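Local coordinates for uncharacterized protein SAV2460 (Streptomyces avermitilis, PDB 2QNG), which is of uncharacterized function but binds calcium ions through a TerD domain of the CAPAB/TerDEXZ family, at residues R138-E141 against G142-V145. Numbering follows the deposited sequence. Where two conformers were deposited one is given.
Sequences RMRE and GYTV
Arg-140 runs alongside the turn that follows its strand, its side chain beside that of Tyr-143. Its CB sits 3.0 Å from Thr-144 O. With CG between the backbone N and the carbonyl carbon (chi1 66°), the chain is extended from CG to NE: CG and CD lean on Gly-142 O, CD at 3.1 Å. That oxygen also lies over one face of the guanidinium, close to NE but too poorly angled for a hydrogen bond; Arg-138 NH2 lies over the opposite face. NH1 comes to the edge of the Tyr-143 ring, 4.1 Å from CD1, the two planes 59° apart. At the tip, NH2 forms a salt bridge with Glu-34, whose carboxylate also takes Arg-138 NH2; one acid thus probably offsets two arginines. The backbone is a beta hairpin with a two-residue loop, Gly-142 and Tyr-143, in a type II' turn, linking strand 135-141 to strand 144-149 at one edge of a five-stranded antiparallel sheet. Glu-141 and Thr-144 form its hydrogen-bonded pair, Glu-141 N to Thr-144 O and Thr-144 N to Glu-141 O both 2.8 Å. Gly-142 suits the first corner, whose positive phi (58°) with strongly negative psi favours glycine. On the other face, Glu-141 OE2 accepts hydrogen bonds from the backbone N of Arg-31 and of Lys-32. Branched, apolar Val-145 suits an extended strand; its CG1 rests on aliphatic Arg-138 CG at 4.2 Å, the side chains crossing at about a right angle.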
# COMPACT_ATOMS: atom_id res chain seq x y z
N ARG A 138 -4.57 -8.50 -1.70
CA ARG A 138 -5.02 -9.26 -0.54
C ARG A 138 -4.26 -8.76 0.67
O ARG A 138 -3.05 -8.61 0.63
CB ARG A 138 -4.74 -10.76 -0.72
CG ARG A 138 -5.27 -11.65 0.42
CD ARG A 138 -4.78 -13.09 0.25
NE ARG A 138 -3.32 -13.20 0.39
CZ ARG A 138 -2.65 -14.35 0.22
NH1 ARG A 138 -3.32 -15.44 -0.09
NH2 ARG A 138 -1.33 -14.39 0.36
N MSE A 139 -4.99 -8.57 1.75
CA MSE A 139 -4.35 -8.25 3.02
C MSE A 139 -4.73 -9.31 4.02
O MSE A 139 -5.90 -9.69 4.10
CB MSE A 139 -4.77 -6.88 3.54
CG MSE A 139 -3.83 -5.80 3.13
SE MSE A 139 -4.35 -4.06 3.78
CE MSE A 139 -5.97 -3.90 2.74
N ARG A 140 -3.73 -9.77 4.77
CA ARG A 140 -4.04 -10.74 5.80
C ARG A 140 -3.19 -10.57 7.05
O ARG A 140 -2.16 -9.87 7.06
CB ARG A 140 -3.91 -12.16 5.27
CG ARG A 140 -2.52 -12.50 4.90
CD ARG A 140 -2.45 -13.90 4.39
NE ARG A 140 -1.08 -14.31 4.15
CZ ARG A 140 -0.73 -15.54 3.78
NH1 ARG A 140 -1.67 -16.47 3.58
NH2 ARG A 140 0.54 -15.84 3.59
N GLU A 141 -3.72 -11.13 8.13
CA GLU A 141 -2.99 -11.24 9.38
C GLU A 141 -2.78 -12.71 9.62
O GLU A 141 -3.75 -13.44 9.82
CB GLU A 141 -3.72 -10.68 10.57
CG GLU A 141 -2.88 -11.11 11.80
CD GLU A 141 -3.13 -10.36 13.03
OE1 GLU A 141 -4.31 -10.03 13.29
OE2 GLU A 141 -2.13 -10.18 13.75
N GLY A 142 -1.53 -13.16 9.60
CA GLY A 142 -1.28 -14.59 9.60
C GLY A 142 -1.99 -15.20 8.40
O GLY A 142 -1.79 -14.79 7.25
N TYR A 143 -2.90 -16.13 8.67
CA TYR A 143 -3.66 -16.77 7.62
C TYR A 143 -5.07 -16.18 7.48
O TYR A 143 -5.85 -16.64 6.66
CB TYR A 143 -3.76 -18.26 7.88
CG TYR A 143 -2.44 -19.02 7.86
CD1 TYR A 143 -1.42 -18.69 6.97
CD2 TYR A 143 -2.25 -20.10 8.72
CE1 TYR A 143 -0.23 -19.42 6.94
CE2 TYR A 143 -1.06 -20.84 8.70
CZ TYR A 143 -0.05 -20.49 7.81
OH TYR A 143 1.13 -21.21 7.80
N THR A 144 -5.39 -15.17 8.28
CA THR A 144 -6.72 -14.56 8.24
C THR A 144 -6.79 -13.46 7.19
O THR A 144 -6.11 -12.44 7.30
CB THR A 144 -7.08 -13.99 9.61
OG1 THR A 144 -7.17 -15.07 10.55
CG2 THR A 144 -8.39 -13.19 9.59
N VAL A 145 -7.60 -13.67 6.16
CA VAL A 145 -7.76 -12.64 5.14
C VAL A 145 -8.61 -11.50 5.70
O VAL A 145 -9.75 -11.73 6.18
CB VAL A 145 -8.41 -13.23 3.87
CG1 VAL A 145 -8.64 -12.18 2.79
CG2 VAL A 145 -7.53 -14.34 3.32